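PDB 4IQD: carboxyvinyl-carboxyphosphonate phosphorylmutase from Bacillus anthracis, which belongs to the phosphoenolpyruvate phosphomutase family of TIM-barrel proteins. Local coordinates for residues 160-174 / 188-202. Residues are numbered along the deposited sequence; the frame is centred on the assembly and turned at random.
Sequences LYIVARTDARGVEGL and GADAIFPEALQSEEE. With PYR (pyruvic acid), chain D.
R165 lies alongside F193, with its CG over one face of the ring, 4.0 Å from the centroid, in a CH-pi contact. The two residues are paired across the strands on the same face of the sheet, and with CG anti to the backbone N in both (chi1 179° and 175°) the side chains run side by side. Further out, F193 CZ lies over one face of the R165 guanidinium, and the two planes are well tilted from each other. R165 NH2 forms a salt bridge with E195 OE1 at 3.1 Å. That oxygen lies well out of the guanidinium plane, so charge alone joins them. D167 OD2 takes a hydrogen bond from R165 NE, and R165 thus pairs with both acids in one salt-bridge network. R165 NH1 reaches a pyruvic acid through a weak hydrogen bond.

Parallel strands 161-166 and 191-194 are joined by backbone hydrogen bonds, such as F193 N to A164 O at 2.9 Å. At the start of the pair the D190 side chain supplies an acceptor. D190 OD2 takes the N-H of I162 N at 2.6 Å on the anti lone pair, almost straight. Its CB also lies over one face of the Y161 ring.

Beyond the strands, water links T166 O and R169 N to E195 O. R169 then grips E202 side-on. R169 NE gives a hydrogen bond to E202 OE1 at 3.0 Å and R169 NH2 one to E202 OE2 at 2.9 Å, a salt bridge that limits rotation of the guanidinium. The Q198 amide stacks over one of its faces, the planes 26° apart; O3 of a second pyruvic acid lies over the opposite face. E202 OE1 also accepts from Q198 N, from the other side of the carboxylate plane. L174 CD1 packs on L197 CD2, 3.8 Å away.

The two strands and intervening helix 174-187 form a beta-alpha-beta unit of a TIM barrel, with R165 in the pyruvic acid pocket and R169 in a second pyruvic acid site.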
ATOM      1  N   LEU A 160      15.630 -20.512  -7.397  1.00 27.20           N
ATOM      2  CA  LEU A 160      14.889 -19.361  -7.895  1.00 30.15           C
ATOM      3  C   LEU A 160      14.568 -19.493  -9.381  1.00 28.57           C
ATOM      4  O   LEU A 160      15.467 -19.611 -10.212  1.00 29.24           O
ATOM      5  CB  LEU A 160      15.691 -18.084  -7.647  1.00 30.15           C
ATOM      6  CG  LEU A 160      14.920 -16.836  -7.225  1.00 26.27           C
ATOM      7  CD1 LEU A 160      14.044 -17.121  -6.011  1.00 27.30           C
ATOM      8  CD2 LEU A 160      15.893 -15.713  -6.924  1.00 22.36           C
ATOM      9  N   TYR A 161      13.280 -19.472  -9.705  1.00 24.75           N
ATOM     10  CA  TYR A 161      12.826 -19.529 -11.087  1.00 22.47           C
ATOM     11  C   TYR A 161      13.135 -18.191 -11.735  1.00 23.61           C
ATOM     12  O   TYR A 161      12.846 -17.142 -11.167  1.00 26.70           O
ATOM     13  CB  TYR A 161      11.324 -19.804 -11.115  1.00 23.58           C
ATOM     14  CG  TYR A 161      10.755 -20.205 -12.458  1.00 23.50           C
ATOM     15  CD1 TYR A 161      10.692 -21.543 -12.838  1.00 22.96           C
ATOM     16  CD2 TYR A 161      10.247 -19.253 -13.329  1.00 24.95           C
ATOM     17  CE1 TYR A 161      10.157 -21.917 -14.055  1.00 23.53           C
ATOM     18  CE2 TYR A 161       9.708 -19.617 -14.548  1.00 26.78           C
ATOM     19  CZ  TYR A 161       9.667 -20.949 -14.907  1.00 24.37           C
ATOM     20  OH  TYR A 161       9.130 -21.311 -16.118  1.00 21.17           O
ATOM     21  N   ILE A 162      13.743 -18.217 -12.914  1.00 22.39           N
ATOM     22  CA  ILE A 162      14.164 -16.976 -13.543  1.00 21.86           C
ATOM     23  C   ILE A 162      13.400 -16.662 -14.810  1.00 23.25           C
ATOM     24  O   ILE A 162      13.393 -17.449 -15.756  1.00 25.95           O
ATOM     25  CB  ILE A 162      15.643 -16.999 -13.918  1.00 23.51           C
ATOM     26  CG1 ILE A 162      16.503 -17.333 -12.704  1.00 24.62           C
ATOM     27  CG2 ILE A 162      16.040 -15.658 -14.499  1.00 16.86           C
ATOM     28  CD1 ILE A 162      17.969 -17.437 -13.028  1.00 24.07           C
ATOM     29  N   VAL A 163      12.768 -15.496 -14.827  1.00 21.88           N
ATOM     30  CA  VAL A 163      12.183 -14.969 -16.047  1.00 23.12           C
ATOM     31  C   VAL A 163      13.066 -13.838 -16.558  1.00 24.49           C
ATOM     32  O   VAL A 163      13.389 -12.915 -15.815  1.00 23.59           O
ATOM     33  CB  VAL A 163      10.753 -14.449 -15.809  1.00 26.71           C
ATOM     34  CG1 VAL A 163      10.225 -13.756 -17.053  1.00 29.36           C
ATOM     35  CG2 VAL A 163       9.837 -15.591 -15.395  1.00 23.64           C
ATOM     36  N   ALA A 164      13.474 -13.920 -17.822  1.00 22.81           N
ATOM     37  CA  ALA A 164      14.335 -12.899 -18.405  1.00 23.89           C
ATOM     38  C   ALA A 164      13.577 -12.001 -19.380  1.00 22.38           C
ATOM     39  O   ALA A 164      12.960 -12.479 -20.331  1.00 22.10           O
ATOM     40  CB  ALA A 164      15.533 -13.539 -19.091  1.00 25.24           C
ATOM     41  N   ARG A 165      13.627 -10.697 -19.137  1.00 22.27           N
ATOM     42  CA  ARG A 165      12.963  -9.738 -20.008  1.00 20.65           C
ATOM     43  C   ARG A 165      13.941  -9.134 -20.999  1.00 24.24           C
ATOM     44  O   ARG A 165      15.064  -8.789 -20.643  1.00 25.68           O
ATOM     45  CB  ARG A 165      12.322  -8.620 -19.190  1.00 16.29           C
ATOM     46  CG  ARG A 165      11.631  -7.575 -20.046  1.00 19.51           C
ATOM     47  CD  ARG A 165      11.433  -6.280 -19.292  1.00 23.53           C
ATOM     48  NE  ARG A 165      10.723  -5.293 -20.093  1.00 26.95           N
ATOM     49  CZ  ARG A 165       9.620  -4.669 -19.697  1.00 31.64           C
ATOM     50  NH1 ARG A 165       9.107  -4.923 -18.502  1.00 31.43           N
ATOM     51  NH2 ARG A 165       9.036  -3.783 -20.490  1.00 37.71           N
ATOM     52  N   THR A 166      13.516  -9.005 -22.249  1.00 23.33           N
ATOM     53  CA  THR A 166      14.338  -8.332 -23.245  1.00 22.24           C
ATOM     54  C   THR A 166      13.534  -7.268 -23.991  1.00 23.24           C
ATOM     55  O   THR A 166      12.403  -7.508 -24.411  1.00 23.55           O
ATOM     56  CB  THR A 166      14.999  -9.332 -24.225  1.00 20.84           C
ATOM     57  OG1 THR A 166      15.756  -8.616 -25.207  1.00 22.31           O
ATOM     58  CG2 THR A 166      13.956 -10.196 -24.919  1.00 19.37           C
ATOM     59  N   ASP A 167      14.113  -6.080 -24.124  1.00 26.01           N
ATOM     60  CA  ASP A 167      13.467  -4.996 -24.856  1.00 24.67           C
ATOM     61  C   ASP A 167      14.080  -4.836 -26.239  1.00 20.66           C
ATOM     62  O   ASP A 167      13.991  -3.770 -26.843  1.00 21.15           O
ATOM     63  CB  ASP A 167      13.580  -3.679 -24.085  1.00 26.27           C
ATOM     64  CG  ASP A 167      12.623  -3.604 -22.913  1.00 30.71           C
ATOM     65  OD1 ASP A 167      11.541  -3.004 -23.067  1.00 30.87           O
ATOM     66  OD2 ASP A 167      12.952  -4.145 -21.837  1.00 35.94           O
ATOM     67  N   ALA A 168      14.685  -5.912 -26.737  1.00 22.15           N
ATOM     68  CA  ALA A 168      15.471  -5.872 -27.972  1.00 21.21           C
ATOM     69  C   ALA A 168      14.654  -5.789 -29.261  1.00 21.17           C
ATOM     70  O   ALA A 168      15.177  -5.379 -30.292  1.00 20.12           O
ATOM     71  CB  ALA A 168      16.428  -7.056 -28.032  1.00 17.21           C
ATOM     72  N   ARG A 169      13.385  -6.178 -29.209  1.00 22.63           N
ATOM     73  CA  ARG A 169      12.532  -6.114 -30.392  1.00 18.47           C
ATOM     74  C   ARG A 169      12.425  -4.700 -30.954  1.00 21.03           C
ATOM     75  O   ARG A 169      12.710  -4.463 -32.132  1.00 21.28           O
ATOM     76  CB  ARG A 169      11.133  -6.644 -30.082  1.00 18.12           C
ATOM     77  CG  ARG A 169      10.155  -6.493 -31.236  1.00 23.92           C
ATOM     78  CD  ARG A 169      10.668  -7.217 -32.461  1.00 24.02           C
ATOM     79  NE  ARG A 169       9.844  -6.998 -33.646  1.00 26.03           N
ATOM     80  CZ  ARG A 169      10.002  -5.986 -34.491  1.00 21.17           C
ATOM     81  NH1 ARG A 169      10.944  -5.078 -34.279  1.00 20.07           N
ATOM     82  NH2 ARG A 169       9.210  -5.877 -35.546  1.00 21.89           N
ATOM     83  N   GLY A 170      12.030  -3.760 -30.106  1.00 18.91           N
ATOM     84  CA  GLY A 170      11.741  -2.410 -30.550  1.00 21.29           C
ATOM     85  C   GLY A 170      12.952  -1.521 -30.747  1.00 29.34           C
ATOM     86  O   GLY A 170      12.815  -0.365 -31.147  1.00 31.76           O
ATOM     87  N   VAL A 171      14.139  -2.048 -30.472  1.00 32.09           N
ATOM     88  CA  VAL A 171      15.352  -1.249 -30.601  1.00 31.68           C
ATOM     89  C   VAL A 171      16.387  -1.885 -31.536  1.00 31.67           C
ATOM     90  O   VAL A 171      17.149  -1.183 -32.202  1.00 32.83           O
ATOM     91  CB  VAL A 171      15.968  -0.935 -29.219  1.00 33.25           C
ATOM     92  CG1 VAL A 171      16.446  -2.205 -28.545  1.00 34.50           C
ATOM     93  CG2 VAL A 171      17.099   0.072 -29.349  1.00 35.30           C
ATOM     94  N   GLU A 172      16.389  -3.213 -31.608  1.00 27.99           N
ATOM     95  CA  GLU A 172      17.347  -3.928 -32.445  1.00 25.96           C
ATOM     96  C   GLU A 172      16.694  -4.789 -33.521  1.00 22.30           C
ATOM     97  O   GLU A 172      17.265  -4.986 -34.592  1.00 28.39           O
ATOM     98  CB  GLU A 172      18.258  -4.797 -31.583  1.00 30.00           C
ATOM     99  CG  GLU A 172      19.124  -4.024 -30.617  1.00 34.57           C
ATOM    100  CD  GLU A 172      19.901  -4.932 -29.693  1.00 35.34           C
ATOM    101  OE1 GLU A 172      19.819  -6.165 -29.862  1.00 32.76           O
ATOM    102  OE2 GLU A 172      20.589  -4.412 -28.794  1.00 40.27           O
ATOM    103  N   GLY A 173      15.509  -5.314 -33.236  1.00 19.72           N
ATOM    104  CA  GLY A 173      14.815  -6.134 -34.207  1.00 18.30           C
ATOM    105  C   GLY A 173      14.447  -7.515 -33.705  1.00 17.97           C
ATOM    106  O   GLY A 173      14.966  -7.988 -32.694  1.00 19.81           O
ATOM    107  N   LEU A 174      13.547  -8.164 -34.434  1.00 20.03           N
ATOM    108  CA  LEU A 174      12.987  -9.446 -34.031  1.00 17.78           C
ATOM    109  C   LEU A 174      14.037 -10.530 -33.855  1.00 20.18           C
ATOM    110  O   LEU A 174      14.149 -11.114 -32.784  1.00 21.28           O
ATOM    111  CB  LEU A 174      11.939  -9.905 -35.040  1.00 24.12           C
ATOM    112  CG  LEU A 174      11.181 -11.178 -34.668  1.00 22.64           C
ATOM    113  CD1 LEU A 174      10.633 -11.094 -33.250  1.00 21.24           C
ATOM    114  CD2 LEU A 174      10.055 -11.409 -35.661  1.00 23.66           C
ATOM    115  N   GLY A 188      20.580 -19.847 -18.086  1.00 27.99           N
ATOM    116  CA  GLY A 188      19.874 -20.365 -16.931  1.00 24.95           C
ATOM    117  C   GLY A 188      18.445 -19.893 -16.781  1.00 22.02           C
ATOM    118  O   GLY A 188      17.722 -20.385 -15.919  1.00 21.97           O
ATOM    119  N   ALA A 189      18.031 -18.938 -17.606  1.00 24.67           N
ATOM    120  CA  ALA A 189      16.664 -18.434 -17.530  1.00 25.42           C
ATOM    121  C   ALA A 189      15.670 -19.540 -17.867  1.00 24.81           C
ATOM    122  O   ALA A 189      15.917 -20.355 -18.754  1.00 23.19           O
ATOM    123  CB  ALA A 189      16.477 -17.240 -18.453  1.00 26.43           C
ATOM    124  N   ASP A 190      14.556 -19.574 -17.143  1.00 22.85           N
ATOM    125  CA  ASP A 190      13.566 -20.632 -17.300  1.00 19.12           C
ATOM    126  C   ASP A 190      12.402 -20.188 -18.178  1.00 19.78           C
ATOM    127  O   ASP A 190      11.595 -21.007 -18.616  1.00 19.64           O
ATOM    128  CB  ASP A 190      13.044 -21.070 -15.932  1.00 20.37           C
ATOM    129  CG  ASP A 190      14.159 -21.317 -14.936  1.00 21.35           C
ATOM    130  OD1 ASP A 190      14.912 -22.294 -15.114  1.00 25.08           O
ATOM    131  OD2 ASP A 190      14.280 -20.535 -13.969  1.00 21.37           O
ATOM    132  N   ALA A 191      12.324 -18.885 -18.431  1.00 21.16           N
ATOM    133  CA  ALA A 191      11.217 -18.308 -19.186  1.00 22.97           C
ATOM    134  C   ALA A 191      11.608 -16.962 -19.785  1.00 21.98           C
ATOM    135  O   ALA A 191      12.511 -16.296 -19.282  1.00 23.40           O
ATOM    136  CB  ALA A 191       9.995 -18.152 -18.286  1.00 21.02           C
ATOM    137  N   ILE A 192      10.922 -16.562 -20.852  1.00 19.35           N
ATOM    138  CA  ILE A 192      11.222 -15.294 -21.514  1.00 22.02           C
ATOM    139  C   ILE A 192      10.033 -14.325 -21.569  1.00 23.59           C
ATOM    140  O   ILE A 192       8.906 -14.714 -21.868  1.00 26.31           O
ATOM    141  CB  ILE A 192      11.782 -15.508 -22.937  1.00 19.37           C
ATOM    142  CG1 ILE A 192      13.072 -16.324 -22.886  1.00 20.11           C
ATOM    143  CG2 ILE A 192      12.062 -14.182 -23.609  1.00 18.71           C
ATOM    144  CD1 ILE A 192      14.207 -15.628 -22.162  1.00 16.39           C
ATOM    145  N   PHE A 193      10.317 -13.063 -21.261  1.00 21.18           N
ATOM    146  CA  PHE A 193       9.377 -11.958 -21.373  1.00 20.47           C
ATOM    147  C   PHE A 193       9.867 -11.107 -22.550  1.00 23.31           C
ATOM    148  O   PHE A 193      10.767 -10.285 -22.389  1.00 28.37           O
ATOM    149  CB  PHE A 193       9.400 -11.176 -20.048  1.00 22.20           C
ATOM    150  CG  PHE A 193       8.557  -9.912 -20.016  1.00 24.81           C
ATOM    151  CD1 PHE A 193       7.882  -9.433 -21.130  1.00 28.13           C
ATOM    152  CD2 PHE A 193       8.458  -9.197 -18.834  1.00 22.52           C
ATOM    153  CE1 PHE A 193       7.142  -8.271 -21.062  1.00 30.96           C
ATOM    154  CE2 PHE A 193       7.712  -8.039 -18.760  1.00 26.30           C
ATOM    155  CZ  PHE A 193       7.057  -7.576 -19.873  1.00 29.42           C
ATOM    156  N   PRO A 194       9.267 -11.298 -23.736  1.00 21.21           N
ATOM    157  CA  PRO A 194       9.625 -10.533 -24.933  1.00 20.29           C
ATOM    158  C   PRO A 194       8.794  -9.265 -25.048  1.00 19.27           C
ATOM    159  O   PRO A 194       7.687  -9.303 -25.586  1.00 21.79           O
ATOM    160  CB  PRO A 194       9.269 -11.490 -26.078  1.00 18.35           C
ATOM    161  CG  PRO A 194       8.451 -12.613 -25.454  1.00 17.98           C
ATOM    162  CD  PRO A 194       8.195 -12.260 -24.023  1.00 20.63           C
ATOM    163  N   GLU A 195       9.325  -8.154 -24.554  1.00 17.11           N
ATOM    164  CA  GLU A 195       8.583  -6.901 -24.550  1.00 20.71           C
ATOM    165  C   GLU A 195       8.241  -6.399 -25.950  1.00 22.82           C
ATOM    166  O   GLU A 195       9.105  -6.293 -26.825  1.00 24.46           O
ATOM    167  CB  GLU A 195       9.334  -5.821 -23.768  1.00 23.87           C
ATOM    168  CG  GLU A 195       8.809  -4.403 -23.999  1.00 29.70           C
ATOM    169  CD  GLU A 195       7.461  -4.140 -23.346  1.00 32.62           C
ATOM    170  OE1 GLU A 195       6.994  -4.988 -22.558  1.00 34.14           O
ATOM    171  OE2 GLU A 195       6.871  -3.072 -23.614  1.00 32.58           O
ATOM    172  N   ALA A 196       6.960  -6.107 -26.143  1.00 23.52           N
ATOM    173  CA  ALA A 196       6.474  -5.461 -27.352  1.00 23.06           C
ATOM    174  C   ALA A 196       6.837  -6.189 -28.636  1.00 22.05           C
ATOM    175  O   ALA A 196       7.454  -5.604 -29.525  1.00 21.42           O
ATOM    176  CB  ALA A 196       6.955  -4.014 -27.411  1.00 26.67           C
ATOM    177  N   LEU A 197       6.472  -7.462 -28.734  1.00 19.15           N
ATOM    178  CA  LEU A 197       6.436  -8.105 -30.037  1.00 19.11           C
ATOM    179  C   LEU A 197       5.211  -7.522 -30.723  1.00 19.08           C
ATOM    180  O   LEU A 197       4.262  -7.119 -30.058  1.00 19.78           O
ATOM    181  CB  LEU A 197       6.337  -9.618 -29.916  1.00 18.65           C
ATOM    182  CG  LEU A 197       7.510 -10.355 -29.277  1.00 16.87           C
ATOM    183  CD1 LEU A 197       7.191 -11.834 -29.211  1.00 17.12           C
ATOM    184  CD2 LEU A 197       8.787 -10.110 -30.058  1.00 16.91           C
ATOM    185  N   GLN A 198       5.226  -7.463 -32.048  1.00 20.93           N
ATOM    186  CA  GLN A 198       4.319  -6.558 -32.746  1.00 23.35           C
ATOM    187  C   GLN A 198       3.122  -7.169 -33.475  1.00 28.64           C
ATOM    188  O   GLN A 198       2.347  -6.440 -34.095  1.00 34.26           O
ATOM    189  CB  GLN A 198       5.117  -5.651 -33.686  1.00 21.29           C
ATOM    190  CG  GLN A 198       6.102  -4.761 -32.945  1.00 21.46           C
ATOM    191  CD  GLN A 198       7.002  -3.977 -33.869  1.00 23.07           C
ATOM    192  OE1 GLN A 198       6.728  -3.853 -35.060  1.00 24.82           O
ATOM    193  NE2 GLN A 198       8.085  -3.440 -33.324  1.00 25.21           N
ATOM    194  N   SER A 199       2.952  -8.485 -33.395  1.00 24.92           N
ATOM    195  CA  SER A 199       1.842  -9.127 -34.092  1.00 23.50           C
ATOM    196  C   SER A 199       1.637 -10.576 -33.696  1.00 26.62           C
ATOM    197  O   SER A 199       2.472 -11.179 -33.026  1.00 27.52           O
ATOM    198  CB  SER A 199       2.059  -9.072 -35.603  1.00 22.07           C
ATOM    199  OG  SER A 199       3.167  -9.868 -35.977  1.00 22.23           O
ATOM    200  N   GLU A 200       0.513 -11.128 -34.141  1.00 28.01           N
ATOM    201  CA  GLU A 200       0.233 -12.543 -33.985  1.00 28.35           C
ATOM    202  C   GLU A 200       1.353 -13.422 -34.536  1.00 28.15           C
ATOM    203  O   GLU A 200       1.785 -14.373 -33.884  1.00 26.40           O
ATOM    204  CB  GLU A 200      -1.128 -12.909 -34.607  1.00 31.99           C
ATOM    205  CG  GLU A 200      -1.417 -14.415 -34.686  1.00 33.47           C
ATOM    206  CD  GLU A 200      -2.871 -14.771 -34.383  1.00 34.31           C
ATOM    207  OE1 GLU A 200      -3.246 -15.950 -34.561  1.00 36.85           O
ATOM    208  OE2 GLU A 200      -3.637 -13.880 -33.961  1.00 35.28           O
ATOM    209  N   GLU A 201       1.836 -13.086 -35.728  1.00 24.57           N
ATOM    210  CA  GLU A 201       2.881 -13.876 -36.367  1.00 26.96           C
ATOM    211  C   GLU A 201       4.210 -13.770 -35.627  1.00 23.96           C
ATOM    212  O   GLU A 201       4.988 -14.716 -35.619  1.00 24.94           O
ATOM    213  CB  GLU A 201       3.062 -13.485 -37.840  1.00 34.23           C
ATOM    214  CG  GLU A 201       3.844 -12.201 -38.075  1.00 41.39           C
ATOM    215  CD  GLU A 201       4.804 -12.305 -39.250  1.00 47.28           C
ATOM    216  OE1 GLU A 201       4.716 -13.292 -40.013  1.00 49.22           O
ATOM    217  OE2 GLU A 201       5.654 -11.402 -39.407  1.00 47.84           O
ATOM    218  N   GLU A 202       4.469 -12.625 -35.004  1.00 23.43           N
ATOM    219  CA  GLU A 202       5.708 -12.457 -34.255  1.00 22.29           C
ATOM    220  C   GLU A 202       5.675 -13.266 -32.971  1.00 20.39           C
ATOM    221  O   GLU A 202       6.685 -13.825 -32.553  1.00 22.70           O
ATOM    222  CB  GLU A 202       5.989 -10.982 -33.966  1.00 21.16           C
ATOM    223  CG  GLU A 202       6.396 -10.198 -35.205  1.00 24.68           C
ATOM    224  CD  GLU A 202       7.073  -8.877 -34.887  1.00 24.81           C
ATOM    225  OE1 GLU A 202       7.306  -8.593 -33.695  1.00 22.79           O
ATOM    226  OE2 GLU A 202       7.376  -8.123 -35.836  1.00 23.46           O
TER
HETATM  227  C   PYR D 402      14.316  -7.776 -37.753  1.00 35.17           C
HETATM  228  O   PYR D 402      15.532  -7.872 -37.284  1.00 30.64           O
HETATM  229  OXT PYR D 402      13.683  -8.859 -38.124  1.00 38.36           O
HETATM  230  CA  PYR D 402      13.715  -6.523 -37.841  1.00 34.80           C
HETATM  231  O3  PYR D 402      12.418  -6.383 -37.720  1.00 34.58           O
HETATM  232  CB  PYR D 402      14.581  -5.325 -38.071  1.00 37.13           C
HETATM  233  O   HOH W   1      16.025 -21.799 -11.841  1.00 21.79           O
HETATM  234  O   HOH W   2      11.676  -7.666 -27.029  1.00 22.82           O
HETATM  235  O   HOH W   3      11.217  -4.139 -27.204  1.00 23.47           O